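Local coordinates for DUF1893 domain-containing protein (Thermotoga maritima, PDB 1VK9) that is of unknown function but has a cytidine deaminase-like fold, binds zinc ions and carries ADP-ribosylation, at residues Leu32-Gly37 against Ser64-Lys69; Ala89-Lys94 against Glu111-Val116. One frame throughout, in Å; residues are numbered along the deposited sequence.

Interaction 1: Leu32-Gly37 against Ser64-Lys69; sequences LLAYSG and SLVIDK
Leu65 O is gripped twice from the opposite strand: Tyr35 N donates to it at 2.8 Å, and the CA-H of Ala34 adds a weaker contact. This belongs to an antiparallel ladder in the central sheet of the cytidine deaminase-like fold, formed by strands 32-35 and 65-68, whose axes come within 4.7 Å of each other. Leu65 N returns the bond to Tyr35 O at 2.8 Å, and Leu33 and Ile67 form the next hydrogen-bonded pair, Ile67 N to Leu33 O being 2.8 Å. Leu33, Tyr35, Leu65 and Ile67 share one face, on which helix 15-27 covers Tyr35 and Ile67; large apolar groups suit this buried layer, and Leu33 CD2 reaches Ile67 CD1 at 4.2 Å. Ile67 also lies beside His88, a zinc ligand. Leu32, Ala34, Val66 and Asp68 occupy the other face. Here the single methyl of Ala34 fits beside Val66 CG2, while Leu32 is long enough to touch Pro50, Val51 and Leu54 of helix 49-57. Asp68 is the acidic residue on this face; its OD1 is covalently linked to an unidentified ligand. In Leu32, chi1 -177° and chi2 54° together carry CD1 over to the neighbouring strand: the side chains of Leu32 and Val66 cross obliquely, with Leu32 CD1 3.6 Å from Val66 CG1 and 4.0 Å from Asp68 CG.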
ATOM      1  N   LEU A  32      -8.001   2.637  -4.226  1.00 35.34           N
ATOM      2  CA  LEU A  32      -7.565   1.958  -3.005  1.00 33.78           C
ATOM      3  C   LEU A  32      -8.731   1.189  -2.382  1.00 32.67           C
ATOM      4  O   LEU A  32      -9.865   1.659  -2.363  1.00 34.78           O
ATOM      5  CB  LEU A  32      -7.016   2.967  -2.000  1.00 33.41           C
ATOM      6  CG  LEU A  32      -6.418   2.516  -0.661  1.00 36.08           C
ATOM      7  CD1 LEU A  32      -5.322   1.480  -0.838  1.00 33.87           C
ATOM      8  CD2 LEU A  32      -5.873   3.717   0.103  1.00 35.42           C
ATOM      9  N   LEU A  33      -8.450  -0.000  -1.877  1.00 31.38           N
ATOM     10  CA  LEU A  33      -9.462  -0.810  -1.216  1.00 29.33           C
ATOM     11  C   LEU A  33      -8.807  -1.621  -0.103  1.00 31.81           C
ATOM     12  O   LEU A  33      -7.713  -2.187  -0.312  1.00 32.76           O
ATOM     13  CB  LEU A  33     -10.127  -1.743  -2.226  1.00 26.78           C
ATOM     14  CG  LEU A  33     -11.007  -2.870  -1.694  1.00 18.05           C
ATOM     15  CD1 LEU A  33     -12.289  -2.332  -1.137  1.00 20.18           C
ATOM     16  CD2 LEU A  33     -11.307  -3.829  -2.804  1.00 23.21           C
ATOM     17  N   ALA A  34      -9.440  -1.658   1.076  1.00 30.48           N
ATOM     18  CA  ALA A  34      -9.075  -2.657   2.083  1.00 31.00           C
ATOM     19  C   ALA A  34     -10.247  -3.616   2.273  1.00 32.21           C
ATOM     20  O   ALA A  34     -11.403  -3.185   2.394  1.00 33.50           O
ATOM     21  CB  ALA A  34      -8.667  -2.016   3.365  1.00 30.44           C
ATOM     22  N   TYR A  35      -9.944  -4.914   2.263  1.00 32.51           N
ATOM     23  CA  TYR A  35     -10.966  -5.964   2.207  1.00 33.18           C
ATOM     24  C   TYR A  35     -10.724  -7.114   3.207  1.00 35.85           C
ATOM     25  O   TYR A  35      -9.602  -7.629   3.329  1.00 36.96           O
ATOM     26  CB  TYR A  35     -11.057  -6.494   0.783  1.00 29.95           C
ATOM     27  CG  TYR A  35     -12.177  -7.479   0.517  1.00 30.58           C
ATOM     28  CD1 TYR A  35     -13.471  -7.041   0.199  1.00 29.17           C
ATOM     29  CD2 TYR A  35     -11.942  -8.854   0.548  1.00 28.11           C
ATOM     30  CE1 TYR A  35     -14.500  -7.949  -0.069  1.00 25.78           C
ATOM     31  CE2 TYR A  35     -12.964  -9.767   0.284  1.00 30.21           C
ATOM     32  CZ  TYR A  35     -14.240  -9.307  -0.022  1.00 29.97           C
ATOM     33  OH  TYR A  35     -15.240 -10.220  -0.287  1.00 30.04           O
ATOM     34  N   SER A  36     -11.777  -7.516   3.919  1.00 36.88           N
ATOM     35  CA  SER A  36     -11.641  -8.567   4.932  1.00 39.57           C
ATOM     36  C   SER A  36     -12.602  -9.735   4.716  1.00 40.25           C
ATOM     37  O   SER A  36     -12.642 -10.674   5.491  1.00 42.49           O
ATOM     38  CB  SER A  36     -11.843  -7.978   6.327  1.00 38.50           C
ATOM     39  OG  SER A  36     -13.201  -7.614   6.483  1.00 42.89           O
ATOM     40  N   GLY A  37     -13.355  -9.686   3.638  1.00 40.79           N
ATOM     41  CA  GLY A  37     -14.447 -10.609   3.446  1.00 40.69           C
ATOM     42  C   GLY A  37     -15.593  -9.704   3.084  1.00 40.07           C
ATOM     43  O   GLY A  37     -16.446 -10.053   2.272  1.00 40.28           O
ATOM     44  N   SER A  64      -6.795  -8.639   6.740  1.00 32.62           N
ATOM     45  CA  SER A  64      -7.325  -7.926   5.601  1.00 33.46           C
ATOM     46  C   SER A  64      -6.326  -7.900   4.480  1.00 32.84           C
ATOM     47  O   SER A  64      -5.137  -8.135   4.697  1.00 33.40           O
ATOM     48  CB  SER A  64      -7.698  -6.510   6.005  1.00 33.75           C
ATOM     49  OG  SER A  64      -8.973  -6.526   6.611  1.00 41.74           O
ATOM     50  N   LEU A  65      -6.808  -7.633   3.272  1.00 31.03           N
ATOM     51  CA  LEU A  65      -5.912  -7.366   2.158  1.00 29.51           C
ATOM     52  C   LEU A  65      -6.152  -5.964   1.627  1.00 30.14           C
ATOM     53  O   LEU A  65      -7.265  -5.429   1.755  1.00 30.19           O
ATOM     54  CB  LEU A  65      -6.056  -8.416   1.055  1.00 27.47           C
ATOM     55  CG  LEU A  65      -7.398  -8.547   0.376  1.00 24.52           C
ATOM     56  CD1 LEU A  65      -7.404  -7.738  -0.891  1.00 37.11           C
ATOM     57  CD2 LEU A  65      -7.609  -9.982   0.059  1.00 31.34           C
ATOM     58  N   VAL A  66      -5.105  -5.375   1.047  1.00 29.26           N
ATOM     59  CA  VAL A  66      -5.200  -4.059   0.425  1.00 28.01           C
ATOM     60  C   VAL A  66      -4.926  -4.153  -1.064  1.00 30.14           C
ATOM     61  O   VAL A  66      -3.960  -4.781  -1.470  1.00 32.67           O
ATOM     62  CB  VAL A  66      -4.185  -3.076   1.044  1.00 28.55           C
ATOM     63  CG1 VAL A  66      -4.130  -1.764   0.247  1.00 19.45           C
ATOM     64  CG2 VAL A  66      -4.500  -2.845   2.522  1.00 19.17           C
ATOM     65  N   ILE A  67      -5.782  -3.532  -1.870  1.00 32.26           N
ATOM     66  CA  ILE A  67      -5.508  -3.334  -3.296  1.00 31.01           C
ATOM     67  C   ILE A  67      -5.227  -1.864  -3.583  1.00 32.26           C
ATOM     68  O   ILE A  67      -5.936  -0.981  -3.121  1.00 33.58           O
ATOM     69  CB  ILE A  67      -6.670  -3.853  -4.186  1.00 30.64           C
ATOM     70  CG1 ILE A  67      -6.943  -5.333  -3.900  1.00 25.15           C
ATOM     71  CG2 ILE A  67      -6.341  -3.622  -5.685  1.00 23.25           C
ATOM     72  CD1 ILE A  67      -8.111  -5.885  -4.670  1.00 30.81           C
ATOM     73  N   ASP A  68      -4.193  -1.605  -4.357  1.00 33.82           N
ATOM     74  CA  ASP A  68      -3.795  -0.246  -4.653  1.00 35.38           C
ATOM     75  C   ASP A  68      -3.390  -0.124  -6.129  1.00 36.53           C
ATOM     76  O   ASP A  68      -2.753  -1.016  -6.683  1.00 37.54           O
ATOM     77  CB  ASP A  68      -2.648   0.157  -3.721  1.00 35.98           C
ATOM     78  CG  ASP A  68      -2.452   1.652  -3.650  1.00 38.48           C
ATOM     79  OD1 ASP A  68      -3.115   2.383  -4.418  1.00 42.28           O
ATOM     80  OD2 ASP A  68      -1.655   2.192  -2.866  1.00 29.70           O
ATOM     81  N   LYS A  69      -3.784   0.979  -6.757  1.00 38.05           N
ATOM     82  CA  LYS A  69      -3.565   1.235  -8.187  1.00 37.02           C
ATOM     83  C   LYS A  69      -2.055   1.450  -8.467  1.00 37.83           C
ATOM     84  O   LYS A  69      -1.502   0.958  -9.458  1.00 39.86           O
ATOM     85  CB  LYS A  69      -4.346   2.495  -8.570  1.00 35.08           C
ATOM     86  CG  LYS A  69      -5.174   2.458  -9.829  1.00 39.36           C
ATOM     87  CD  LYS A  69      -5.810   3.848 -10.008  1.00 46.95           C
ATOM     88  CE  LYS A  69      -6.927   3.864 -11.019  1.00 47.78           C
ATOM     89  NZ  LYS A  69      -6.353   4.272 -12.323  1.00 52.96           N
TER

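Interaction 2: Ala89-Lys94 against Glu111-Val116; sequences AKVISK and EKIPFV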
ATOM      1  N   ALA A  89      -0.793  -4.735  -5.879  1.00 28.88           N
ATOM      2  CA  ALA A  89      -0.562  -3.469  -6.553  1.00 29.05           C
ATOM      3  C   ALA A  89      -0.789  -3.658  -8.047  1.00 30.45           C
ATOM      4  O   ALA A  89      -0.196  -4.555  -8.660  1.00 31.52           O
ATOM      5  CB  ALA A  89       0.870  -3.002  -6.295  1.00 28.90           C
ATOM      6  N   LYS A  90      -1.638  -2.832  -8.651  1.00 31.07           N
ATOM      7  CA  LYS A  90      -1.824  -2.927 -10.096  1.00 33.29           C
ATOM      8  C   LYS A  90      -0.515  -2.523 -10.791  1.00 31.84           C
ATOM      9  O   LYS A  90      -0.078  -3.177 -11.732  1.00 32.71           O
ATOM     10  CB  LYS A  90      -3.028  -2.114 -10.569  1.00 34.39           C
ATOM     11  CG  LYS A  90      -3.213  -2.113 -12.076  1.00 44.94           C
ATOM     12  CD  LYS A  90      -4.527  -1.468 -12.473  1.00 58.51           C
ATOM     13  CE  LYS A  90      -4.577  -1.255 -13.971  1.00 62.15           C
ATOM     14  NZ  LYS A  90      -5.941  -1.529 -14.463  1.00 66.87           N
ATOM     15  N   VAL A  91       0.112  -1.460 -10.294  1.00 30.53           N
ATOM     16  CA  VAL A  91       1.463  -1.083 -10.682  1.00 29.22           C
ATOM     17  C   VAL A  91       2.259  -0.827  -9.405  1.00 29.50           C
ATOM     18  O   VAL A  91       1.778  -0.119  -8.513  1.00 31.13           O
ATOM     19  CB  VAL A  91       1.504   0.242 -11.497  1.00 27.98           C
ATOM     20  CG1 VAL A  91       2.921   0.549 -11.936  1.00 25.66           C
ATOM     21  CG2 VAL A  91       0.637   0.183 -12.676  1.00 26.89           C
ATOM     22  N   ILE A  92       3.469  -1.380  -9.335  1.00 28.35           N
ATOM     23  CA  ILE A  92       4.397  -1.132  -8.235  1.00 28.33           C
ATOM     24  C   ILE A  92       5.720  -0.577  -8.756  1.00 29.09           C
ATOM     25  O   ILE A  92       6.208  -1.000  -9.805  1.00 31.40           O
ATOM     26  CB  ILE A  92       4.637  -2.439  -7.461  1.00 28.70           C
ATOM     27  CG1 ILE A  92       5.339  -2.179  -6.141  1.00 28.39           C
ATOM     28  CG2 ILE A  92       5.449  -3.449  -8.284  1.00 28.98           C
ATOM     29  CD1 ILE A  92       5.183  -3.329  -5.150  1.00 32.96           C
ATOM     30  N   SER A  93       6.313   0.365  -8.033  1.00 28.86           N
ATOM     31  CA  SER A  93       7.619   0.875  -8.430  1.00 27.11           C
ATOM     32  C   SER A  93       8.698   0.016  -7.809  1.00 27.99           C
ATOM     33  O   SER A  93       8.477  -0.616  -6.776  1.00 29.80           O
ATOM     34  CB  SER A  93       7.793   2.325  -8.009  1.00 26.10           C
ATOM     35  OG  SER A  93       8.129   2.406  -6.642  1.00 30.56           O
ATOM     36  N   LYS A  94       9.867  -0.000  -8.442  1.00 28.41           N
ATOM     37  CA  LYS A  94      11.006  -0.779  -7.986  1.00 29.49           C
ATOM     38  C   LYS A  94      11.411  -0.487  -6.532  1.00 30.44           C
ATOM     39  O   LYS A  94      11.697  -1.426  -5.810  1.00 32.15           O
ATOM     40  CB  LYS A  94      12.194  -0.589  -8.933  1.00 30.68           C
ATOM     41  CG  LYS A  94      13.263  -1.661  -8.845  1.00 35.26           C
ATOM     42  CD  LYS A  94      14.259  -1.497  -9.981  1.00 54.87           C
ATOM     43  CE  LYS A  94      15.649  -1.133  -9.469  1.00 67.12           C
ATOM     44  NZ  LYS A  94      16.399  -0.390 -10.507  1.00 68.21           N
ATOM     45  N   GLU A 111       2.157  -4.912 -12.959  1.00 29.14           N
ATOM     46  CA  GLU A 111       3.226  -4.277 -13.726  1.00 27.47           C
ATOM     47  C   GLU A 111       4.228  -3.728 -12.723  1.00 27.14           C
ATOM     48  O   GLU A 111       3.838  -3.302 -11.637  1.00 26.31           O
ATOM     49  CB  GLU A 111       2.681  -3.138 -14.620  1.00 24.98           C
ATOM     50  CG  GLU A 111       3.768  -2.544 -15.516  1.00 33.16           C
ATOM     51  CD  GLU A 111       3.370  -1.333 -16.382  1.00 34.37           C
ATOM     52  OE1 GLU A 111       2.168  -1.021 -16.452  1.00 16.95           O
ATOM     53  OE2 GLU A 111       4.279  -0.700 -17.022  1.00 28.90           O
ATOM     54  N   LYS A 112       5.513  -3.746 -13.080  1.00 27.97           N
ATOM     55  CA  LYS A 112       6.585  -3.171 -12.247  1.00 28.18           C
ATOM     56  C   LYS A 112       7.146  -2.006 -13.043  1.00 27.25           C
ATOM     57  O   LYS A 112       7.202  -2.086 -14.251  1.00 29.07           O
ATOM     58  CB  LYS A 112       7.624  -4.255 -11.998  1.00 28.81           C
ATOM     59  CG  LYS A 112       8.918  -3.923 -11.310  1.00 34.95           C
ATOM     60  CD  LYS A 112       9.876  -5.095 -11.635  1.00 51.16           C
ATOM     61  CE  LYS A 112      11.326  -4.826 -11.244  1.00 62.55           C
ATOM     62  NZ  LYS A 112      12.001  -6.097 -10.807  1.00 67.94           N
ATOM     63  N   ILE A 113       7.492  -0.896 -12.398  1.00 26.94           N
ATOM     64  CA  ILE A 113       8.114   0.242 -13.102  1.00 26.10           C
ATOM     65  C   ILE A 113       9.296   0.804 -12.290  1.00 27.69           C
ATOM     66  O   ILE A 113       9.315   0.635 -11.086  1.00 30.18           O
ATOM     67  CB  ILE A 113       7.064   1.327 -13.422  1.00 25.44           C
ATOM     68  CG1 ILE A 113       6.416   1.877 -12.141  1.00 24.27           C
ATOM     69  CG2 ILE A 113       6.027   0.788 -14.379  1.00 18.37           C
ATOM     70  CD1 ILE A 113       5.669   3.190 -12.361  1.00 25.24           C
ATOM     71  N   PRO A 114      10.286   1.447 -12.910  1.00 29.24           N
ATOM     72  CA  PRO A 114      11.444   2.001 -12.161  1.00 30.22           C
ATOM     73  C   PRO A 114      11.114   2.929 -10.980  1.00 30.11           C
ATOM     74  O   PRO A 114      11.756   2.804  -9.927  1.00 31.16           O
ATOM     75  CB  PRO A 114      12.215   2.773 -13.231  1.00 27.45           C
ATOM     76  CG  PRO A 114      11.913   2.009 -14.442  1.00 29.94           C
ATOM     77  CD  PRO A 114      10.424   1.679 -14.354  1.00 28.17           C
ATOM     78  N   PHE A 115      10.153   3.837 -11.178  1.00 29.91           N
ATOM     79  CA  PHE A 115       9.656   4.765 -10.148  1.00 29.10           C
ATOM     80  C   PHE A 115       8.309   5.393 -10.571  1.00 29.61           C
ATOM     81  O   PHE A 115       8.041   5.562 -11.759  1.00 30.27           O
ATOM     82  CB  PHE A 115      10.692   5.863  -9.824  1.00 27.65           C
ATOM     83  CG  PHE A 115      11.212   6.608 -11.036  1.00 24.27           C
ATOM     84  CD1 PHE A 115      10.439   7.600 -11.668  1.00 18.66           C
ATOM     85  CD2 PHE A 115      12.475   6.329 -11.537  1.00 18.79           C
ATOM     86  CE1 PHE A 115      10.926   8.281 -12.785  1.00 23.95           C
ATOM     87  CE2 PHE A 115      12.969   7.001 -12.670  1.00 21.89           C
ATOM     88  CZ  PHE A 115      12.195   7.981 -13.299  1.00 20.64           C
ATOM     89  N   VAL A 116       7.487   5.738  -9.584  1.00 30.24           N
ATOM     90  CA  VAL A 116       6.186   6.348  -9.802  1.00 31.88           C
ATOM     91  C   VAL A 116       6.374   7.684 -10.489  1.00 34.33           C
ATOM     92  O   VAL A 116       7.337   8.389 -10.219  1.00 35.65           O
ATOM     93  CB  VAL A 116       5.457   6.576  -8.473  1.00 32.34           C
ATOM     94  CG1 VAL A 116       4.131   7.323  -8.689  1.00 33.90           C
ATOM     95  CG2 VAL A 116       5.244   5.243  -7.724  1.00 29.65           C
TER
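Ile92 ties its strand to 111-113 through both of its backbone polar atoms: Ile92 N donates to Glu111 O at 3.0 Å, and Ile92 O accepts Ile113 N at 2.9 Å. Lys94 N continues the series to Ile113 O at 2.8 Å, whereas the bond from Glu111 N to Lys90 O is weak. CA-H groups of Val91 and Ser93 lean on the same carbonyls, Glu111 O and Ile113 O. This is the parallel pairing of a beta-alpha-beta unit in the deaminase-like sheet, with helix 94-102 in the connection. Among apolar contacts, Val91 and Ile113 cross at about a right angle, Val91 CG1 lying 3.7 Å from Ile113 CG1. With chi1 at 60°, Ile113 CG1 sits between its own N and carbonyl carbon, facing the valine; Met70 packs against both branched side chains. Shortening Ile113 to an alanine would probably deprive Val91 CG1 of its contact across the strands and open a gap beside Met70. Polar side chains gather at the end of the strand. Ser93, a small hydroxyl residue suited to an N-cap, bonds Glu128 OE2 through OG and weakly caps Ala96 N; the same Glu128 oxygen receives Val116 N, while Ser93 CB rests 3.9 Å from Val116 CG2.

In the fold
From the N terminus, helix 15-27 leads into strand 32-35, which pairs in a hairpin with 39-43 before helix 49-57 brings the chain back; interaction 1 closes this loop when strand 65-68 arrives on the other edge of 32-35. The chain then turns a corner at Lys69 and passes through strand 70-71 and helix 73-82 to strand 86-93. Interaction 2 closes the next, shorter loop, around helix 94-102 and strand 107-109. The two are in series, neither nested nor crossed, with centres about 17 Å apart. They meet where 65-68 and 86-93 lie side by side: Asp68 O is 2.9 Å from Lys90 N, a probable hydrogen bond and one of several backbone links by which both contacts reach the same sheet.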